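Local coordinates for protein putative primosome component (Streptococcus pyogenes serotype M3, PDB 2QGZ) that is a putative primosome component, probably an ATP-binding helicase loader that takes part in delivering the replicative helicase to DNA, at residues I140-F143 against V144-Y147; L187-P190 against S191-D195. All blocks are in the same frame, centred on the assembly; numbering follows the deposited sequence.

Interaction 1. Residues I140-F143 against V144-Y147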
ATOM      1  N   ILE A 140      10.278  -3.414  -5.907  1.00 32.65           N
ATOM      2  CA  ILE A 140       9.000  -4.064  -6.138  1.00 34.01           C
ATOM      3  C   ILE A 140       9.225  -5.456  -6.762  1.00 33.96           C
ATOM      4  O   ILE A 140       8.501  -6.399  -6.459  1.00 31.89           O
ATOM      5  CB  ILE A 140       8.097  -3.174  -7.046  1.00 36.06           C
ATOM      6  CG1 ILE A 140       6.992  -2.555  -6.203  1.00 38.23           C
ATOM      7  CG2 ILE A 140       7.495  -3.959  -8.192  1.00 36.23           C
ATOM      8  CD1 ILE A 140       7.486  -1.489  -5.256  1.00 38.78           C
ATOM      9  N   LEU A 141      10.239  -5.586  -7.616  1.00 33.68           N
ATOM     10  CA  LEU A 141      10.523  -6.872  -8.245  1.00 36.03           C
ATOM     11  C   LEU A 141      11.128  -7.855  -7.248  1.00 35.87           C
ATOM     12  O   LEU A 141      10.876  -9.054  -7.328  1.00 36.10           O
ATOM     13  CB  LEU A 141      11.464  -6.703  -9.442  1.00 35.88           C
ATOM     14  CG  LEU A 141      10.913  -5.880 -10.605  1.00 36.66           C
ATOM     15  CD1 LEU A 141      11.906  -5.916 -11.760  1.00 36.95           C
ATOM     16  CD2 LEU A 141       9.564  -6.435 -11.040  1.00 37.29           C
ATOM     17  N   ASP A 142      11.930  -7.350  -6.316  1.00 36.64           N
ATOM     18  CA  ASP A 142      12.526  -8.212  -5.302  1.00 37.14           C
ATOM     19  C   ASP A 142      11.433  -8.763  -4.404  1.00 35.65           C
ATOM     20  O   ASP A 142      11.469  -9.930  -4.010  1.00 35.82           O
ATOM     21  CB  ASP A 142      13.520  -7.447  -4.430  1.00 37.59           C
ATOM     22  CG  ASP A 142      14.792  -7.090  -5.171  1.00 42.78           C
ATOM     23  OD1 ASP A 142      15.223  -7.892  -6.045  1.00 38.79           O
ATOM     24  OD2 ASP A 142      15.366  -6.015  -4.865  1.00 42.25           O
ATOM     25  N   PHE A 143      10.463  -7.916  -4.081  1.00 34.29           N
ATOM     26  CA  PHE A 143       9.373  -8.322  -3.213  1.00 34.61           C
ATOM     27  C   PHE A 143       8.579  -9.464  -3.829  1.00 35.67           C
ATOM     28  O   PHE A 143       8.325 -10.473  -3.178  1.00 37.22           O
ATOM     29  CB  PHE A 143       8.424  -7.156  -2.937  1.00 32.64           C
ATOM     30  CG  PHE A 143       7.374  -7.484  -1.916  1.00 32.55           C
ATOM     31  CD1 PHE A 143       7.614  -7.276  -0.562  1.00 28.05           C
ATOM     32  CD2 PHE A 143       6.167  -8.069  -2.305  1.00 29.94           C
ATOM     33  CE1 PHE A 143       6.670  -7.651   0.393  1.00 29.88           C
ATOM     34  CE2 PHE A 143       5.219  -8.445  -1.365  1.00 28.30           C
ATOM     35  CZ  PHE A 143       5.470  -8.237  -0.006  1.00 29.92           C
ATOM     36  N   VAL A 144       8.174  -9.297  -5.081  1.00 36.34           N
ATOM     37  CA  VAL A 144       7.412 -10.329  -5.768  1.00 38.33           C
ATOM     38  C   VAL A 144       8.226 -11.620  -5.876  1.00 40.80           C
ATOM     39  O   VAL A 144       7.731 -12.705  -5.590  1.00 42.22           O
ATOM     40  CB  VAL A 144       7.014  -9.869  -7.185  1.00 36.79           C
ATOM     41  CG1 VAL A 144       6.418 -11.027  -7.966  1.00 37.83           C
ATOM     42  CG2 VAL A 144       6.021  -8.735  -7.097  1.00 36.18           C
ATOM     43  N   GLU A 145       9.481 -11.487  -6.276  1.00 41.77           N
ATOM     44  CA  GLU A 145      10.362 -12.631  -6.451  1.00 45.51           C
ATOM     45  C   GLU A 145      10.634 -13.386  -5.141  1.00 46.24           C
ATOM     46  O   GLU A 145      10.672 -14.619  -5.118  1.00 46.20           O
ATOM     47  CB  GLU A 145      11.674 -12.143  -7.077  1.00 47.58           C
ATOM     48  CG  GLU A 145      12.496 -13.197  -7.776  1.00 50.57           C
ATOM     49  CD  GLU A 145      13.770 -12.632  -8.407  1.00 52.22           C
ATOM     50  OE1 GLU A 145      14.563 -13.430  -8.951  1.00 52.30           O
ATOM     51  OE2 GLU A 145      13.982 -11.400  -8.361  1.00 49.69           O
ATOM     52  N   GLN A 146      10.800 -12.642  -4.050  1.00 46.88           N
ATOM     53  CA  GLN A 146      11.090 -13.229  -2.745  1.00 47.64           C
ATOM     54  C   GLN A 146       9.877 -13.569  -1.864  1.00 47.55           C
ATOM     55  O   GLN A 146      10.044 -14.033  -0.743  1.00 46.97           O
ATOM     56  CB  GLN A 146      12.035 -12.297  -1.982  1.00 47.76           C
ATOM     57  CG  GLN A 146      13.377 -12.131  -2.661  1.00 50.41           C
ATOM     58  CD  GLN A 146      14.150 -10.910  -2.186  1.00 52.99           C
ATOM     59  OE1 GLN A 146      15.170 -10.551  -2.775  1.00 54.29           O
ATOM     60  NE2 GLN A 146      13.669 -10.265  -1.125  1.00 51.03           N
ATOM     61  N   TYR A 147       8.666 -13.353  -2.366  1.00 47.95           N
ATOM     62  CA  TYR A 147       7.470 -13.644  -1.581  1.00 47.82           C
ATOM     63  C   TYR A 147       7.105 -15.132  -1.553  1.00 50.19           C
ATOM     64  O   TYR A 147       7.005 -15.780  -2.594  1.00 50.40           O
ATOM     65  CB  TYR A 147       6.278 -12.844  -2.111  1.00 44.77           C
ATOM     66  CG  TYR A 147       5.021 -13.045  -1.300  1.00 43.02           C
ATOM     67  CD1 TYR A 147       4.167 -14.121  -1.551  1.00 40.91           C
ATOM     68  CD2 TYR A 147       4.722 -12.200  -0.231  1.00 42.13           C
ATOM     69  CE1 TYR A 147       3.049 -14.351  -0.753  1.00 40.97           C
ATOM     70  CE2 TYR A 147       3.610 -12.422   0.579  1.00 42.16           C
ATOM     71  CZ  TYR A 147       2.779 -13.498   0.314  1.00 41.92           C
ATOM     72  OH  TYR A 147       1.692 -13.726   1.125  1.00 40.07           O
TER
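V144 N, E145 N and Q146 N bond back to I140 O, L141 O and D142 O, three consecutive i to i+4 bonds in the C-terminal part of helix 131-146, the first of them, from V144 N to I140 O, 3.2 Å long and nearly straight at 168° at the hydrogen.

The main side-chain contact is F143 with Y147, one turn apart. The two side chains lie alongside each other and point the same way. Both have CG anti to the backbone N (chi1 -173° in F143), which sends the rings off the same flank of the chain. CE2 of F143 comes within 4.0 Å of CD2 of Y147. The ring planes are inclined at 38° and the centroids of F143 and Y147 are 6.0 Å apart, so the rings meet obliquely. Y147 CB also rests 3.3 Å from F143 O.

Q146 extends alongside the preceding turn. Its CG sits beside the backbone N, and this brings CG of Q146 to 3.2 Å from D142 O. Further out, Q146 OE1 lies 3.9 Å from D142 CB. On the same polar side D142 OD1 and E145 OE2 are 4.4 Å apart. These like charges probably repel mildly. V144 CG2, beside the backbone N, lies 3.5 Å from I140 O.

Nearby, V144 O takes a hydrogen bond from K180 NZ and Q146 O one from S149 OG. The apolar flank faces helix 165-179: I140 and V144 touch M172, and F143 touches L176. The F143 ring also meets F252 of strand 251-255 edge-to-face, so this end of helix 131-146 packs against both a neighbouring helix and a strand of the parallel sheet.

Interaction 2. Residues L187-P190 against S191-D195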
ATOM      1  N   LEU A 187      -6.230  -0.077  -0.742  1.00 37.69           N
ATOM      2  CA  LEU A 187      -7.200   0.720  -0.017  1.00 38.34           C
ATOM      3  C   LEU A 187      -6.878   2.208   0.015  1.00 38.93           C
ATOM      4  O   LEU A 187      -5.757   2.601   0.326  1.00 38.04           O
ATOM      5  CB  LEU A 187      -7.294   0.153   1.400  1.00 36.79           C
ATOM      6  CG  LEU A 187      -8.027   0.870   2.525  1.00 39.60           C
ATOM      7  CD1 LEU A 187      -8.464  -0.158   3.556  1.00 39.97           C
ATOM      8  CD2 LEU A 187      -7.119   1.926   3.157  1.00 40.26           C
ATOM      9  N   HIS A 188      -7.860   3.040  -0.316  1.00 40.29           N
ATOM     10  CA  HIS A 188      -7.656   4.483  -0.286  1.00 43.23           C
ATOM     11  C   HIS A 188      -7.950   4.910   1.150  1.00 43.58           C
ATOM     12  O   HIS A 188      -9.110   5.072   1.527  1.00 41.66           O
ATOM     13  CB  HIS A 188      -8.608   5.184  -1.255  1.00 43.76           C
ATOM     14  CG  HIS A 188      -8.328   6.646  -1.416  1.00 46.06           C
ATOM     15  ND1 HIS A 188      -9.238   7.622  -1.072  1.00 46.10           N
ATOM     16  CD2 HIS A 188      -7.231   7.297  -1.875  1.00 47.53           C
ATOM     17  CE1 HIS A 188      -8.713   8.813  -1.312  1.00 48.25           C
ATOM     18  NE2 HIS A 188      -7.496   8.642  -1.799  1.00 46.97           N
ATOM     19  N   PHE A 189      -6.894   5.092   1.940  1.00 44.82           N
ATOM     20  CA  PHE A 189      -7.031   5.448   3.351  1.00 46.57           C
ATOM     21  C   PHE A 189      -8.005   6.575   3.709  1.00 48.01           C
ATOM     22  O   PHE A 189      -8.905   6.378   4.529  1.00 48.52           O
ATOM     23  CB  PHE A 189      -5.664   5.759   3.974  1.00 45.33           C
ATOM     24  CG  PHE A 189      -5.702   5.810   5.470  1.00 45.01           C
ATOM     25  CD1 PHE A 189      -5.931   4.653   6.208  1.00 43.28           C
ATOM     26  CD2 PHE A 189      -5.581   7.023   6.144  1.00 46.30           C
ATOM     27  CE1 PHE A 189      -6.045   4.703   7.594  1.00 44.13           C
ATOM     28  CE2 PHE A 189      -5.692   7.085   7.535  1.00 43.47           C
ATOM     29  CZ  PHE A 189      -5.926   5.926   8.258  1.00 45.54           C
ATOM     30  N   PRO A 190      -7.833   7.773   3.121  1.00 50.24           N
ATOM     31  CA  PRO A 190      -8.747   8.881   3.437  1.00 51.31           C
ATOM     32  C   PRO A 190     -10.236   8.497   3.370  1.00 53.11           C
ATOM     33  O   PRO A 190     -11.035   8.968   4.179  1.00 53.66           O
ATOM     34  CB  PRO A 190      -8.369   9.939   2.408  1.00 51.59           C
ATOM     35  CG  PRO A 190      -6.890   9.717   2.251  1.00 50.70           C
ATOM     36  CD  PRO A 190      -6.791   8.206   2.172  1.00 49.32           C
ATOM     37  N   SER A 191     -10.604   7.639   2.420  1.00 52.56           N
ATOM     38  CA  SER A 191     -11.995   7.208   2.278  1.00 52.99           C
ATOM     39  C   SER A 191     -12.359   6.120   3.279  1.00 52.90           C
ATOM     40  O   SER A 191     -13.490   6.058   3.750  1.00 52.38           O
ATOM     41  CB  SER A 191     -12.260   6.692   0.864  1.00 51.70           C
ATOM     42  OG  SER A 191     -12.031   7.712  -0.087  1.00 55.60           O
ATOM     43  N   PHE A 192     -11.401   5.257   3.590  1.00 52.04           N
ATOM     44  CA  PHE A 192     -11.622   4.180   4.544  1.00 52.48           C
ATOM     45  C   PHE A 192     -11.828   4.782   5.934  1.00 53.56           C
ATOM     46  O   PHE A 192     -12.720   4.371   6.670  1.00 51.98           O
ATOM     47  CB  PHE A 192     -10.411   3.248   4.553  1.00 51.01           C
ATOM     48  CG  PHE A 192     -10.461   2.183   5.608  1.00 48.77           C
ATOM     49  CD1 PHE A 192     -11.217   1.034   5.420  1.00 48.89           C
ATOM     50  CD2 PHE A 192      -9.726   2.322   6.784  1.00 48.40           C
ATOM     51  CE1 PHE A 192     -11.237   0.028   6.388  1.00 48.49           C
ATOM     52  CE2 PHE A 192      -9.737   1.327   7.763  1.00 48.27           C
ATOM     53  CZ  PHE A 192     -10.493   0.175   7.564  1.00 49.26           C
ATOM     54  N   ALA A 193     -10.995   5.760   6.282  1.00 54.93           N
ATOM     55  CA  ALA A 193     -11.078   6.418   7.578  1.00 56.78           C
ATOM     56  C   ALA A 193     -12.477   6.979   7.797  1.00 57.94           C
ATOM     57  O   ALA A 193     -13.123   6.678   8.803  1.00 58.62           O
ATOM     58  CB  ALA A 193     -10.044   7.541   7.666  1.00 55.89           C
ATOM     59  N   ILE A 194     -12.936   7.793   6.849  1.00 59.45           N
ATOM     60  CA  ILE A 194     -14.260   8.401   6.917  1.00 60.86           C
ATOM     61  C   ILE A 194     -15.389   7.364   6.931  1.00 62.27           C
ATOM     62  O   ILE A 194     -16.315   7.467   7.734  1.00 63.11           O
ATOM     63  CB  ILE A 194     -14.483   9.371   5.731  1.00 61.74           C
ATOM     64  CG1 ILE A 194     -13.577  10.592   5.885  1.00 62.05           C
ATOM     65  CG2 ILE A 194     -15.944   9.798   5.662  1.00 61.84           C
ATOM     66  CD1 ILE A 194     -13.749  11.624   4.799  1.00 63.48           C
ATOM     67  N   ASP A 195     -15.319   6.372   6.049  1.00 62.09           N
ATOM     68  CA  ASP A 195     -16.355   5.345   5.992  1.00 63.47           C
ATOM     69  C   ASP A 195     -16.401   4.471   7.248  1.00 63.44           C
ATOM     70  O   ASP A 195     -17.466   3.987   7.639  1.00 62.61           O
ATOM     71  CB  ASP A 195     -16.169   4.463   4.755  1.00 65.37           C
ATOM     72  CG  ASP A 195     -16.416   5.220   3.460  1.00 69.07           C
ATOM     73  OD1 ASP A 195     -17.448   5.923   3.379  1.00 70.66           O
ATOM     74  OD2 ASP A 195     -15.590   5.109   2.522  1.00 70.47           O
TER
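L187 reaches forward from the end of its strand to the ring of F192, in the first turn of the following helix. From its CB, with CG anti to the backbone N (chi1 169°), the side chain runs toward F192. CG of L187 lies 3.9 Å from F192 CB. CD2 rests beside that same CB. CD1 of L187 goes furthest over the ring, 3.5 Å from F192 CD1, and makes a CH-pi contact. It sits over one face, 26° off the ring normal and displaced toward the rim. F189 approaches the F192 ring more loosely and obliquely.

Strand 184-188 passes directly into helix 189-197 here, in a parallel-sheet domain of the P-loop NTPase clan. H188 is the N-cap residue. H188 O accepts a hydrogen bond from F192 N at 3.1 Å, in the carbonyl plane, and a weak one from S191 N. The imidazole turns to the helix as well: H188 ND1 and S191 OG are hydrogen-bonded at 3.0 Å, with OG at the ring edge. P190 CD lies over one face of that ring. NE2 has a weak bond to D222 OD1, so both ring nitrogens have partners. One turn on, A193 N donates to F189 O at 2.8 Å, almost straight at 172°. F192 also packs on I240 and F189 on L237, both of helix 237-247.

How the interactions relate
Following the chain from the N terminus, interaction 1 comes first, in the last turns of helix 131-146. Strand 154-158, helix 165-179 and most of strand 184-188 follow, and then interaction 2. Each is local: it joins adjoining residues and closes no long loop. They run in series, neither nesting nor crossing. The centres of interactions 1 and 2 are 27 Å apart, on opposite sides of the chain's centre. The nearest atoms of the two interactions are about 14 Å apart. Interaction 1 sets a helix against one part of the fold, and interaction 2 is a strand-to-helix junction elsewhere. Both belong to the same ATP-binding family region.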